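PDB 6Q62: dihydropteroate synthase from Xanthomonas albilineans, which probably catalyses the condensation of para-aminobenzoate with 6-hydroxymethyl-7,8-dihydropterin diphosphate to form 7,8-dihydropteroate, a precursor of folates. Local coordinates for residues D160-E165 and T199-Q204; R168-R173 and L187-G192; A247-A252 and L258-H263. All blocks are in the same frame, centred on the assembly; numbering follows the deposited sequence.

Contact 1. Residues D160-E165 and T199-Q204; sequences DDVVAE and TADNVQ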
loop_
_atom_site.group_PDB
_atom_site.type_symbol
_atom_site.label_atom_id
_atom_site.label_comp_id
_atom_site.label_asym_id
_atom_site.label_seq_id
_atom_site.Cartn_x
_atom_site.Cartn_y
_atom_site.Cartn_z
ATOM N N ASP A 160 -17.772 0.366 25.475
ATOM C CA ASP A 160 -17.407 1.568 26.220
ATOM C C ASP A 160 -15.991 1.973 25.776
ATOM O O ASP A 160 -15.717 3.159 25.587
ATOM C CB ASP A 160 -17.424 1.298 27.730
ATOM C CG ASP A 160 -18.791 1.367 28.382
ATOM O OD1 ASP A 160 -19.702 1.999 27.797
ATOM O OD2 ASP A 160 -18.942 0.812 29.501
ATOM N N ASP A 161 -15.122 0.959 25.549
ATOM C CA ASP A 161 -13.729 1.097 25.145
ATOM C C ASP A 161 -13.358 -0.185 24.386
ATOM O O ASP A 161 -12.930 -1.166 25.002
ATOM C CB ASP A 161 -12.854 1.281 26.407
ATOM C CG ASP A 161 -11.394 1.658 26.201
ATOM O OD1 ASP A 161 -10.865 1.431 25.085
ATOM O OD2 ASP A 161 -10.767 2.133 27.170
ATOM N N VAL A 162 -13.540 -0.183 23.054
ATOM C CA VAL A 162 -13.269 -1.360 22.209
ATOM C C VAL A 162 -11.835 -1.917 22.386
ATOM O O VAL A 162 -11.673 -3.126 22.450
ATOM C CB VAL A 162 -13.625 -1.128 20.710
ATOM C CG1 VAL A 162 -12.617 -0.204 20.005
ATOM C CG2 VAL A 162 -13.753 -2.460 19.967
ATOM N N VAL A 163 -10.814 -1.053 22.490
ATOM C CA VAL A 163 -9.415 -1.494 22.631
ATOM C C VAL A 163 -9.213 -2.236 23.946
ATOM O O VAL A 163 -8.574 -3.303 23.975
ATOM C CB VAL A 163 -8.421 -0.295 22.479
ATOM C CG1 VAL A 163 -6.982 -0.692 22.849
ATOM C CG2 VAL A 163 -8.469 0.258 21.069
ATOM N N ALA A 164 -9.730 -1.649 25.044
ATOM C CA ALA A 164 -9.579 -2.256 26.360
ATOM C C ALA A 164 -10.381 -3.567 26.451
ATOM O O ALA A 164 -9.883 -4.536 27.015
ATOM C CB ALA A 164 -10.020 -1.291 27.446
ATOM N N GLU A 165 -11.580 -3.602 25.866
ATOM C CA GLU A 165 -12.454 -4.783 25.866
ATOM C C GLU A 165 -11.848 -5.941 25.066
ATOM O O GLU A 165 -11.830 -7.078 25.550
ATOM C CB GLU A 165 -13.864 -4.421 25.398
ATOM C CG GLU A 165 -14.634 -3.711 26.501
ATOM C CD GLU A 165 -15.950 -3.068 26.117
ATOM O OE1 GLU A 165 -16.846 -3.784 25.614
ATOM O OE2 GLU A 165 -16.099 -1.847 26.353
ATOM N N THR A 199 -16.769 0.632 11.633
ATOM C CA THR A 199 -15.545 1.136 10.988
ATOM C C THR A 199 -14.700 1.891 12.024
ATOM O O THR A 199 -13.503 1.630 12.120
ATOM C CB THR A 199 -15.878 1.977 9.739
ATOM O OG1 THR A 199 -16.598 1.149 8.837
ATOM C CG2 THR A 199 -14.639 2.520 9.028
ATOM N N ALA A 200 -15.332 2.771 12.849
ATOM C CA ALA A 200 -14.632 3.528 13.887
ATOM C C ALA A 200 -13.910 2.586 14.861
ATOM O O ALA A 200 -12.771 2.871 15.245
ATOM C CB ALA A 200 -15.614 4.438 14.647
ATOM N N ASP A 201 -14.573 1.472 15.276
ATOM C CA ASP A 201 -13.959 0.484 16.184
ATOM C C ASP A 201 -12.769 -0.170 15.511
ATOM O O ASP A 201 -11.760 -0.407 16.163
ATOM C CB ASP A 201 -14.943 -0.632 16.553
ATOM C CG ASP A 201 -16.143 -0.221 17.377
ATOM O OD1 ASP A 201 -16.009 0.722 18.194
ATOM O OD2 ASP A 201 -17.208 -0.873 17.236
ATOM N N ASN A 202 -12.903 -0.522 14.230
ATOM C CA ASN A 202 -11.804 -1.175 13.494
ATOM C C ASN A 202 -10.592 -0.242 13.359
ATOM O O ASN A 202 -9.447 -0.670 13.530
ATOM C CB ASN A 202 -12.293 -1.621 12.133
ATOM C CG ASN A 202 -13.159 -2.849 12.229
ATOM O OD1 ASN A 202 -12.866 -3.772 12.974
ATOM N ND2 ASN A 202 -14.257 -2.875 11.515
ATOM N N VAL A 203 -10.850 1.053 13.092
ATOM C CA VAL A 203 -9.791 2.057 12.968
ATOM C C VAL A 203 -9.094 2.247 14.324
ATOM O O VAL A 203 -7.862 2.289 14.379
ATOM C CB VAL A 203 -10.349 3.381 12.389
ATOM C CG1 VAL A 203 -9.305 4.499 12.443
ATOM C CG2 VAL A 203 -10.841 3.181 10.959
ATOM N N GLN A 204 -9.879 2.292 15.426
ATOM C CA GLN A 204 -9.331 2.399 16.785
ATOM C C GLN A 204 -8.415 1.220 17.094
ATOM O O GLN A 204 -7.314 1.413 17.609
ATOM C CB GLN A 204 -10.447 2.452 17.837
ATOM C CG GLN A 204 -11.193 3.789 17.933
ATOM C CD GLN A 204 -10.359 4.915 18.501
ATOM O OE1 GLN A 204 -9.553 4.741 19.428
ATOM N NE2 GLN A 204 -10.546 6.099 17.951
#

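Contact 2. Residues R168-R173 and L187-G192; sequences RFLVER and LLIDPG. With 6GU (6-chloroguanine), chain E.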
loop_
_atom_site.group_PDB
_atom_site.type_symbol
_atom_site.label_atom_id
_atom_site.label_comp_id
_atom_site.label_asym_id
_atom_site.label_seq_id
_atom_site.Cartn_x
_atom_site.Cartn_y
_atom_site.Cartn_z
ATOM N N ARG A 168 -8.795 -7.212 27.027
ATOM C CA ARG A 168 -9.251 -7.975 28.193
ATOM C C ARG A 168 -9.695 -9.375 27.756
ATOM O O ARG A 168 -9.280 -10.351 28.372
ATOM C CB ARG A 168 -10.415 -7.225 28.881
ATOM C CG ARG A 168 -10.933 -7.905 30.156
ATOM C CD ARG A 168 -11.943 -7.023 30.874
ATOM N NE ARG A 168 -13.290 -7.119 30.302
ATOM C CZ ARG A 168 -14.081 -6.081 30.034
ATOM N NH1 ARG A 168 -13.660 -4.841 30.259
ATOM N NH2 ARG A 168 -15.288 -6.274 29.520
ATOM N N PHE A 169 -10.498 -9.465 26.662
ATOM C CA PHE A 169 -10.946 -10.753 26.136
ATOM C C PHE A 169 -9.755 -11.649 25.752
ATOM O O PHE A 169 -9.748 -12.830 26.074
ATOM C CB PHE A 169 -11.888 -10.556 24.950
ATOM C CG PHE A 169 -12.320 -11.841 24.279
ATOM C CD1 PHE A 169 -13.445 -12.529 24.716
ATOM C CD2 PHE A 169 -11.604 -12.361 23.200
ATOM C CE1 PHE A 169 -13.868 -13.709 24.068
ATOM C CE2 PHE A 169 -12.034 -13.522 22.546
ATOM C CZ PHE A 169 -13.161 -14.195 22.991
ATOM N N LEU A 170 -8.764 -11.091 25.034
ATOM C CA LEU A 170 -7.596 -11.882 24.594
ATOM C C LEU A 170 -6.723 -12.349 25.741
ATOM O O LEU A 170 -6.229 -13.474 25.685
ATOM C CB LEU A 170 -6.800 -11.126 23.522
ATOM C CG LEU A 170 -7.635 -10.928 22.231
ATOM C CD1 LEU A 170 -6.947 -9.968 21.276
ATOM C CD2 LEU A 170 -7.957 -12.276 21.551
ATOM N N VAL A 171 -6.567 -11.530 26.813
ATOM C CA VAL A 171 -5.831 -11.942 28.016
ATOM C C VAL A 171 -6.567 -13.180 28.616
ATOM O O VAL A 171 -5.940 -14.201 28.889
ATOM C CB VAL A 171 -5.750 -10.765 29.027
ATOM C CG1 VAL A 171 -5.383 -11.242 30.430
ATOM C CG2 VAL A 171 -4.758 -9.713 28.553
ATOM N N GLU A 172 -7.904 -13.083 28.764
ATOM C CA GLU A 172 -8.764 -14.182 29.270
ATOM C C GLU A 172 -8.623 -15.467 28.446
ATOM O O GLU A 172 -8.497 -16.544 29.015
ATOM C CB GLU A 172 -10.229 -13.756 29.274
ATOM C CG GLU A 172 -10.542 -12.767 30.380
ATOM C CD GLU A 172 -11.854 -12.015 30.276
ATOM O OE1 GLU A 172 -12.618 -12.246 29.311
ATOM O OE2 GLU A 172 -12.107 -11.172 31.167
ATOM N N ARG A 173 -8.591 -15.350 27.106
ATOM C CA ARG A 173 -8.470 -16.541 26.261
ATOM C C ARG A 173 -7.065 -17.127 26.279
ATOM O O ARG A 173 -6.935 -18.350 26.245
ATOM C CB ARG A 173 -8.959 -16.278 24.826
ATOM C CG ARG A 173 -10.408 -15.799 24.734
ATOM C CD ARG A 173 -11.398 -16.683 25.519
ATOM N NE ARG A 173 -11.328 -18.098 25.103
ATOM C CZ ARG A 173 -11.711 -19.113 25.873
ATOM N NH1 ARG A 173 -11.636 -20.360 25.424
ATOM N NH2 ARG A 173 -12.180 -18.887 27.094
ATOM N N LEU A 187 0.524 -20.008 20.856
ATOM C CA LEU A 187 -0.620 -19.098 20.748
ATOM C C LEU A 187 -0.356 -17.915 19.849
ATOM O O LEU A 187 0.753 -17.371 19.854
ATOM C CB LEU A 187 -1.025 -18.562 22.132
ATOM C CG LEU A 187 -1.396 -19.592 23.204
ATOM C CD1 LEU A 187 -1.763 -18.902 24.507
ATOM C CD2 LEU A 187 -2.545 -20.488 22.758
ATOM N N LEU A 188 -1.416 -17.449 19.148
ATOM C CA LEU A 188 -1.427 -16.221 18.362
ATOM C C LEU A 188 -2.728 -15.561 18.762
ATOM O O LEU A 188 -3.668 -16.268 19.160
ATOM C CB LEU A 188 -1.447 -16.480 16.844
ATOM C CG LEU A 188 -0.206 -17.183 16.258
ATOM C CD1 LEU A 188 -0.421 -18.666 16.166
ATOM C CD2 LEU A 188 0.082 -16.650 14.870
ATOM N N ILE A 189 -2.787 -14.221 18.686
ATOM C CA ILE A 189 -4.041 -13.520 19.006
ATOM C C ILE A 189 -4.442 -12.644 17.836
ATOM O O ILE A 189 -3.606 -12.298 17.004
ATOM C CB ILE A 189 -3.996 -12.750 20.336
ATOM C CG1 ILE A 189 -2.866 -11.659 20.324
ATOM C CG2 ILE A 189 -3.904 -13.739 21.508
ATOM C CD1 ILE A 189 -2.825 -10.766 21.583
ATOM N N ASP A 190 -5.726 -12.296 17.764
ATOM C CA ASP A 190 -6.211 -11.518 16.641
ATOM C C ASP A 190 -7.378 -10.676 17.169
ATOM O O ASP A 190 -8.313 -11.245 17.750
ATOM C CB ASP A 190 -6.682 -12.517 15.578
ATOM C CG ASP A 190 -7.248 -11.939 14.308
ATOM O OD1 ASP A 190 -7.709 -10.777 14.331
ATOM O OD2 ASP A 190 -7.274 -12.654 13.311
ATOM N N PRO A 191 -7.372 -9.348 16.937
ATOM C CA PRO A 191 -8.497 -8.506 17.423
ATOM C C PRO A 191 -9.812 -8.717 16.710
ATOM O O PRO A 191 -10.832 -8.136 17.108
ATOM C CB PRO A 191 -7.983 -7.076 17.209
ATOM C CG PRO A 191 -7.049 -7.196 16.066
ATOM C CD PRO A 191 -6.340 -8.521 16.256
ATOM N N GLY A 192 -9.789 -9.469 15.620
ATOM C CA GLY A 192 -11.000 -9.786 14.871
ATOM C C GLY A 192 -11.618 -8.606 14.172
ATOM O O GLY A 192 -12.777 -8.260 14.445
HETATM CL CL6 6GU E . -9.914 -11.131 10.620
HETATM N N1 6GU E . -9.004 -13.272 11.482
HETATM C C2 6GU E . -9.064 -14.662 11.576
HETATM N N2 6GU E . -8.211 -15.176 12.450
HETATM N N3 6GU E . -9.926 -15.483 10.875
HETATM C C4 6GU E . -10.798 -14.805 10.051
HETATM C C5 6GU E . -10.813 -13.391 9.923
HETATM C C6 6GU E . -9.887 -12.733 10.671
HETATM N N7 6GU E . -11.819 -13.023 9.032
HETATM C C8 6GU E . -12.386 -14.236 8.652
HETATM N N9 6GU E . -11.799 -15.316 9.235
#

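Contact 3. Residues A247-A252 and L258-H263; sequences AAHLLA and LLLRVH. With 6GU (6-chloroguanine), chain E; SO4 (sulfate ion), chain H.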
loop_
_atom_site.group_PDB
_atom_site.type_symbol
_atom_site.label_atom_id
_atom_site.label_comp_id
_atom_site.label_asym_id
_atom_site.label_seq_id
_atom_site.Cartn_x
_atom_site.Cartn_y
_atom_site.Cartn_z
ATOM N N ALA A 247 -2.880 -1.258 2.005
ATOM C CA ALA A 247 -2.468 -0.167 2.879
ATOM C C ALA A 247 -2.750 -0.548 4.341
ATOM O O ALA A 247 -1.864 -0.401 5.182
ATOM C CB ALA A 247 -3.216 1.102 2.522
ATOM N N ALA A 248 -3.965 -1.046 4.636
ATOM C CA ALA A 248 -4.341 -1.462 6.007
ATOM C C ALA A 248 -3.388 -2.537 6.564
ATOM O O ALA A 248 -2.925 -2.426 7.706
ATOM C CB ALA A 248 -5.785 -1.960 6.024
ATOM N N HIS A 249 -3.031 -3.516 5.735
ATOM C CA HIS A 249 -2.111 -4.569 6.164
ATOM C C HIS A 249 -0.705 -4.061 6.390
ATOM O O HIS A 249 -0.060 -4.468 7.366
ATOM C CB HIS A 249 -2.177 -5.764 5.224
ATOM C CG HIS A 249 -3.486 -6.485 5.396
ATOM N ND1 HIS A 249 -4.369 -6.639 4.355
ATOM C CD2 HIS A 249 -4.044 -7.000 6.524
ATOM C CE1 HIS A 249 -5.423 -7.271 4.860
ATOM N NE2 HIS A 249 -5.277 -7.486 6.173
ATOM N N LEU A 250 -0.230 -3.131 5.538
ATOM C CA LEU A 250 1.078 -2.507 5.795
ATOM C C LEU A 250 1.056 -1.730 7.092
ATOM O O LEU A 250 1.987 -1.852 7.887
ATOM C CB LEU A 250 1.442 -1.592 4.605
ATOM C CG LEU A 250 2.766 -0.835 4.731
ATOM C CD1 LEU A 250 3.935 -1.807 5.004
ATOM C CD2 LEU A 250 3.030 -0.042 3.473
ATOM N N LEU A 251 -0.026 -0.961 7.358
ATOM C CA LEU A 251 -0.146 -0.220 8.613
ATOM C C LEU A 251 -0.160 -1.169 9.811
ATOM O O LEU A 251 0.491 -0.886 10.818
ATOM C CB LEU A 251 -1.426 0.670 8.622
ATOM C CG LEU A 251 -1.443 1.802 7.601
ATOM C CD1 LEU A 251 -2.813 2.476 7.597
ATOM C CD2 LEU A 251 -0.312 2.826 7.882
ATOM N N ALA A 252 -0.836 -2.331 9.681
ATOM C CA ALA A 252 -0.880 -3.310 10.771
ATOM C C ALA A 252 0.515 -3.862 11.053
ATOM O O ALA A 252 0.933 -3.964 12.225
ATOM C CB ALA A 252 -1.835 -4.454 10.404
ATOM N N LEU A 258 2.457 -9.610 13.218
ATOM C CA LEU A 258 3.430 -10.528 12.571
ATOM C C LEU A 258 2.792 -11.444 11.536
ATOM O O LEU A 258 3.490 -12.135 10.782
ATOM C CB LEU A 258 4.261 -11.335 13.584
ATOM C CG LEU A 258 5.270 -10.473 14.339
ATOM C CD1 LEU A 258 5.708 -11.157 15.653
ATOM C CD2 LEU A 258 6.424 -10.068 13.415
ATOM N N LEU A 259 1.464 -11.479 11.503
ATOM C CA LEU A 259 0.765 -12.303 10.495
ATOM C C LEU A 259 -0.354 -11.476 9.891
ATOM O O LEU A 259 -1.056 -10.756 10.622
ATOM C CB LEU A 259 0.176 -13.595 11.144
ATOM C CG LEU A 259 0.812 -14.942 10.775
ATOM C CD1 LEU A 259 -0.113 -16.078 11.163
ATOM C CD2 LEU A 259 1.013 -15.090 9.275
ATOM N N LEU A 260 -0.530 -11.585 8.579
ATOM C CA LEU A 260 -1.531 -10.782 7.835
ATOM C C LEU A 260 -2.382 -11.715 7.016
ATOM O O LEU A 260 -1.850 -12.505 6.223
ATOM C CB LEU A 260 -0.857 -9.730 6.914
ATOM C CG LEU A 260 0.075 -8.757 7.673
ATOM C CD1 LEU A 260 0.991 -8.056 6.728
ATOM C CD2 LEU A 260 -0.747 -7.772 8.565
ATOM N N ARG A 261 -3.691 -11.692 7.268
ATOM C CA ARG A 261 -4.622 -12.641 6.625
ATOM C C ARG A 261 -5.249 -11.947 5.435
ATOM O O ARG A 261 -6.100 -11.064 5.604
ATOM C CB ARG A 261 -5.668 -13.128 7.642
ATOM C CG ARG A 261 -6.613 -14.191 7.040
ATOM C CD ARG A 261 -7.569 -14.771 8.084
ATOM N NE ARG A 261 -8.437 -15.772 7.451
ATOM C CZ ARG A 261 -9.553 -15.496 6.778
ATOM N NH1 ARG A 261 -9.969 -14.245 6.653
ATOM N NH2 ARG A 261 -10.255 -16.471 6.218
ATOM N N VAL A 262 -4.820 -12.341 4.230
ATOM C CA VAL A 262 -5.204 -11.583 3.026
ATOM C C VAL A 262 -5.711 -12.409 1.864
ATOM O O VAL A 262 -5.311 -13.553 1.683
ATOM C CB VAL A 262 -4.005 -10.691 2.548
ATOM C CG1 VAL A 262 -3.329 -9.967 3.717
ATOM C CG2 VAL A 262 -2.968 -11.511 1.786
ATOM N N HIS A 263 -6.506 -11.760 0.980
ATOM C CA HIS A 263 -6.912 -12.374 -0.287
ATOM C C HIS A 263 -5.836 -12.035 -1.347
ATOM O O HIS A 263 -5.507 -12.873 -2.181
ATOM C CB HIS A 263 -8.240 -11.755 -0.789
ATOM C CG HIS A 263 -9.416 -12.024 0.087
ATOM N ND1 HIS A 263 -9.816 -11.123 1.038
ATOM C CD2 HIS A 263 -10.265 -13.081 0.097
ATOM C CE1 HIS A 263 -10.869 -11.666 1.640
ATOM N NE2 HIS A 263 -11.185 -12.837 1.096
HETATM CL CL6 6GU E . -9.914 -11.131 10.620
HETATM N N1 6GU E . -9.004 -13.272 11.482
HETATM C C2 6GU E . -9.064 -14.662 11.576
HETATM N N2 6GU E . -8.211 -15.176 12.450
HETATM N N3 6GU E . -9.926 -15.483 10.875
HETATM C C4 6GU E . -10.798 -14.805 10.051
HETATM C C5 6GU E . -10.813 -13.391 9.923
HETATM C C6 6GU E . -9.887 -12.733 10.671
HETATM N N7 6GU E . -11.819 -13.023 9.032
HETATM C C8 6GU E . -12.386 -14.236 8.652
HETATM N N9 6GU E . -11.799 -15.316 9.235
HETATM S S SO4 H . -13.141 -14.158 4.375
HETATM O O1 SO4 H . -13.200 -14.028 2.907
HETATM O O2 SO4 H . -14.480 -13.996 4.961
HETATM O O3 SO4 H . -12.629 -15.520 4.762
HETATM O O4 SO4 H . -12.286 -13.130 4.945
#

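Contact 1. Residues D160-E165 and T199-Q204
V162 brings both of its methyls against the helix of T199-Q204. CG2 lies beside the aliphatic CB of D201, with V162 CG2 and D201 CB 4.1 Å apart, while CG1 lies between the D201 carbonyl and CB of Q204, close to D201 OD1 as well. V162 CG1 is 3.9 Å from D201 O. A first torsion of 73° places CG1 between the backbone N and the carbonyl carbon of V162, and so turns the whole isopropyl fork onto the facing helix. The next residue, V163, uses a single methyl, with V163 CG2 3.8 Å from Q204 O; that carbonyl is also hydrogen-bonded to H208 ND1. The touch is therefore a small apolar patch set among polar groups, and the carboxylate of D201 meets V162 only through van der Waals contact. Helices 162-179 and 199-207 follow strands 141-144 and 187-190, so the contact joins the beginnings of two successive outer helices of the TIM barrel.

The second shell holds these helix starts in place. D161 is the N-cap of helix 162-179: its OD1 takes the backbone N of A164 at 3.3 Å, the N-H arriving from well above the carboxylate plane. E165 folds back to the same turn, where its OE2 accepts a nearly straight bond of 3.1 Å from D161 N on the anti side, though tilted out of the carboxylate plane. D201 OD2, in turn, binds S198 N just ahead of helix 199-207. Farther out, Q204 packs on V281 of the second subunit.

Contact 2. Residues R168-R173 and L187-G192
L170 drives its forked end into the backbone and CB of strand 187-190. Both methyls share the work: CD1 and CD2 of L170 are placed alike, each 4.0 Å from D190 O and 4.2 Å from I189 CB, so the fork closes symmetrically on the step from I189 to D190. CD1 also grazes P191, with L170 CD1 and P191 CA 4.4 Å apart. With CG held anti to its own carbonyl carbon (chi1 -64°), the L170 side chain leans off the helix toward the strand and crosses that of I189 at a slant. L212 of helix 209-212 also packs on L170, and I174 of the same helix as L170 covers I189, so this part is wholly buried. The pairing is helix against sheet in the TIM barrel: helix 162-179 leads into strand 187-190, lying on the outer side of the strand it precedes.

The other faces of the helix are looser. R168, V171 and E172 look out to solvent, and R173 turns away from the strand, laying its CG 3.5 Å above the plane of the F169 ring, near the rim, before its NE reaches A124 O.

Across the strand from L170, the side chain of D190 enters the pterin pocket. D190 OD1 takes the N-H of G192 in an Asx turn, at 2.8 Å and from above the carboxylate plane, which steadies the group. D190 OD2 is then presented to 6-chloroguanine: it accepts from ligand N2 at 2.8 Å, in a bond bent to 140°, and N1 of the ligand lies beside it. The ligand is also hydrogen-bonded to N120 and K226.

Contact 3. Residues A247-A252 and L258-H263
The last beta-alpha-beta crossover of the barrel, from strand 220-221 through helix 242-254 to strand 259-262, is packed by H249 against L260 and V262; the connection also carries helix 227-233. Helix and strand run almost antiparallel, at 167°, with their axes 9.2 Å apart. V262 CG1 makes a CH-pi contact with the imidazole, 3.7 Å from the centroid of the H249 ring and over one face, though displaced toward ND1. Both methyls of L260 meet the helix: CD2 is 3.6 Å from H249 O and 3.9 Å from A252 CB, and CD1 also lies near H249 O. The ring's orientation is fixed at its far end, where H249 NE2 accepts from L223 N; the imidazole ties the helix to the loop that leaves strand 220-221. On its outer side helix 242-254 meets the second subunit, L250 packing on L250 of that chain.

R261, on the same strand, points the other way, into the active-site mouth at the C-terminal end of the TIM barrel. Its chain is extended from CG to NE, laying the guanidinium flat against 6-chloroguanine, with ligand N9 3.2 Å above the guanidinium plane and over its centre. R261 NE is held by a salt bridge to D61. The two terminal nitrogens take a sulfate: R261 NH2 donates to O3 at 2.9 Å, nearly straight, and R261 NH1 to O4. H263 NE2 adds a third bond, to O1 of the sulfate at 3.0 Å, while S224 binds H263 ND1. With N27 also bonded to it, the sulfate occupies a site consistent with binding of the substrate's diphosphate.

How the contacts relate
Following the chain, helix 162-179 opens contact 1 with its first turn and contact 2 with its middle. Contact 2 closes first, when strand 187-190 returns along the helix; helix 199-207 then closes contact 1, so the helix-strand loop is nested inside the helix-helix one. Contact 3 comes later, in series with both, and spans only the short connection from helix 242-254 to strand 259-262. Together they tie outer helices to the sheet and to each other. Contacts 2 and 3 meet inside the barrel, where L188 CD2 and L259 CD1 are 3.8 Å apart, and both reach 6-chloroguanine. Contacts 1 and 3 do not touch, but each borders the second subunit.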